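PDB 4ZU2: putative isohexenylglutaconyl-CoA hydratase from Pseudomonas aeruginosa, which probably hydrates isohexenylglutaconyl-CoA in the breakdown of citronellate-type terpenes, as a member of the crotonase (enoyl-CoA hydratase/isomerase) family. Local coordinates for residues A74-R77 with E82-R85. Sequence-based numbering, arbitrary orientation.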
ATOM      1  N   ALA A  74     -24.252  25.522   4.141  1.00 19.65           N
ATOM      2  CA  ALA A  74     -25.441  26.159   3.653  1.00 17.30           C
ATOM      3  C   ALA A  74     -25.162  27.668   3.488  1.00 17.58           C
ATOM      4  O   ALA A  74     -25.462  28.227   2.456  1.00 19.52           O
ATOM      5  CB  ALA A  74     -26.674  25.883   4.598  1.00 24.80           C
ATOM      6  N   GLY A  75     -24.540  28.293   4.482  1.00 18.56           N
ATOM      7  CA  GLY A  75     -24.122  29.684   4.384  1.00 22.81           C
ATOM      8  C   GLY A  75     -23.244  30.080   3.198  1.00 29.40           C
ATOM      9  O   GLY A  75     -23.266  31.233   2.785  1.00 28.44           O
ATOM     10  N   ALA A  76     -22.471  29.143   2.642  1.00 29.20           N
ATOM     11  CA  ALA A  76     -21.509  29.481   1.602  1.00 28.47           C
ATOM     12  C   ALA A  76     -22.135  29.627   0.219  1.00 27.23           C
ATOM     13  O   ALA A  76     -21.545  30.233  -0.670  1.00 24.74           O
ATOM     14  CB  ALA A  76     -20.349  28.440   1.572  1.00 19.38           C
ATOM     15  N   ARG A  77     -23.327  29.079   0.016  1.00 25.57           N
ATOM     16  CA  ARG A  77     -23.957  29.215  -1.298  1.00 25.08           C
ATOM     17  C   ARG A  77     -24.170  30.684  -1.626  1.00 30.81           C
ATOM     18  O   ARG A  77     -24.134  31.046  -2.778  1.00 34.95           O
ATOM     19  CB  ARG A  77     -25.302  28.552  -1.358  1.00 22.53           C
ATOM     20  CG  ARG A  77     -25.215  27.096  -1.487  1.00 28.57           C
ATOM     21  CD  ARG A  77     -26.254  26.572  -2.342  1.00 26.56           C
ATOM     22  NE  ARG A  77     -26.234  25.132  -2.261  1.00 31.85           N
ATOM     23  CZ  ARG A  77     -25.504  24.340  -3.037  1.00 29.45           C
ATOM     24  NH1 ARG A  77     -24.700  24.834  -3.995  1.00 24.70           N
ATOM     25  NH2 ARG A  77     -25.607  23.033  -2.852  1.00 29.82           N
ATOM     26  N   GLU A  82     -16.499  30.287  -5.477  1.00 12.49           N
ATOM     27  CA  GLU A  82     -15.227  30.692  -4.946  1.00 14.51           C
ATOM     28  C   GLU A  82     -15.146  30.411  -3.450  1.00 22.60           C
ATOM     29  O   GLU A  82     -14.064  30.087  -2.928  1.00 20.95           O
ATOM     30  CB  GLU A  82     -14.935  32.135  -5.314  1.00 17.94           C
ATOM     31  CG  GLU A  82     -14.348  32.260  -6.714  1.00 23.34           C
ATOM     32  CD  GLU A  82     -13.003  31.533  -6.827  1.00 23.92           C
ATOM     33  OE1 GLU A  82     -12.007  32.101  -6.351  1.00 26.82           O
ATOM     34  OE2 GLU A  82     -12.961  30.379  -7.327  1.00 17.74           O
ATOM     35  N   ALA A  83     -16.286  30.453  -2.765  1.00 19.56           N
ATOM     36  CA  ALA A  83     -16.300  30.242  -1.317  1.00 14.09           C
ATOM     37  C   ALA A  83     -16.144  28.773  -1.065  1.00  9.64           C
ATOM     38  O   ALA A  83     -15.452  28.373  -0.118  1.00 14.87           O
ATOM     39  CB  ALA A  83     -17.633  30.768  -0.658  1.00 19.85           C
ATOM     40  N   TYR A  84     -16.824  27.952  -1.871  1.00  8.17           N
ATOM     41  CA  TYR A  84     -16.684  26.516  -1.707  1.00  9.90           C
ATOM     42  C   TYR A  84     -15.222  26.097  -1.912  1.00 12.83           C
ATOM     43  O   TYR A  84     -14.717  25.322  -1.140  1.00 14.49           O
ATOM     44  CB  TYR A  84     -17.684  25.754  -2.601  1.00 10.64           C
ATOM     45  CG  TYR A  84     -19.074  25.826  -1.993  1.00 21.00           C
ATOM     46  CD1 TYR A  84     -19.359  25.159  -0.802  1.00 23.45           C
ATOM     47  CD2 TYR A  84     -20.077  26.609  -2.557  1.00 24.94           C
ATOM     48  CE1 TYR A  84     -20.618  25.246  -0.206  1.00 23.56           C
ATOM     49  CE2 TYR A  84     -21.329  26.707  -1.957  1.00 30.01           C
ATOM     50  CZ  TYR A  84     -21.583  26.030  -0.776  1.00 28.78           C
ATOM     51  OH  TYR A  84     -22.812  26.089  -0.183  1.00 34.41           O
ATOM     52  N   ARG A  85     -14.552  26.654  -2.933  1.00 13.44           N
ATOM     53  CA  ARG A  85     -13.156  26.325  -3.255  1.00 14.84           C
ATOM     54  C   ARG A  85     -12.209  26.701  -2.124  1.00 13.22           C
ATOM     55  O   ARG A  85     -11.423  25.875  -1.644  1.00 18.69           O
ATOM     56  CB  ARG A  85     -12.744  27.033  -4.563  1.00 11.85           C
ATOM     57  CG  ARG A  85     -11.454  26.667  -5.202  1.00  8.92           C
ATOM     58  CD  ARG A  85     -11.147  27.574  -6.462  1.00 11.60           C
ATOM     59  NE  ARG A  85     -10.955  28.992  -6.145  1.00 13.13           N
ATOM     60  CZ  ARG A  85      -9.988  29.483  -5.364  1.00 18.83           C
ATOM     61  NH1 ARG A  85      -9.075  28.693  -4.804  1.00 18.33           N
ATOM     62  NH2 ARG A  85      -9.904  30.778  -5.166  1.00 24.17           N
TER
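Tyr84 lays its ring over the methyl of Ala76, and these two residues bury the most surface between 74-77 and 82-85. The contact qualifies as CH-pi: Ala76 CB sits 3.9 Å from the centroid of the Tyr84 ring and 24° off the ring normal. It is displaced toward the phenol end, as the 3.6 Å between Ala76 CB and Tyr84 CZ indicates. With CG anti to its own carbonyl carbon (chi1 -76°), the Tyr84 ring is carried towards 74-77. There Tyr84 OH and the carbonyl oxygen of Met73 form a hydrogen bond. Arg77 N also lies 3.0 Å from Tyr84 OH, but its N-H points too poorly for the pair to count as a hydrogen bond. In this crotonase-family chain the arrangement packs segment 74-77 against the first turns of the long helix 81-99, a short connection joining the two. Ala83 adds a smaller apolar contact, its CB 4.2 Å from Ala76 CB. Arg77 passes the phenol edge with its CG in the ring plane; the 2.9 Å from Arg77 CG to Tyr84 OH is too short for an ordinary contact, so its exact value is doubtful. The guanidinium and ring planes are 52° apart. The Arg77 guanidinium continues to a second subunit, where NH1 donates to the carbonyl oxygen of Val242 and NH2 bonds weakly to Thr251 OG1; Ala239 of that subunit packs on Tyr84.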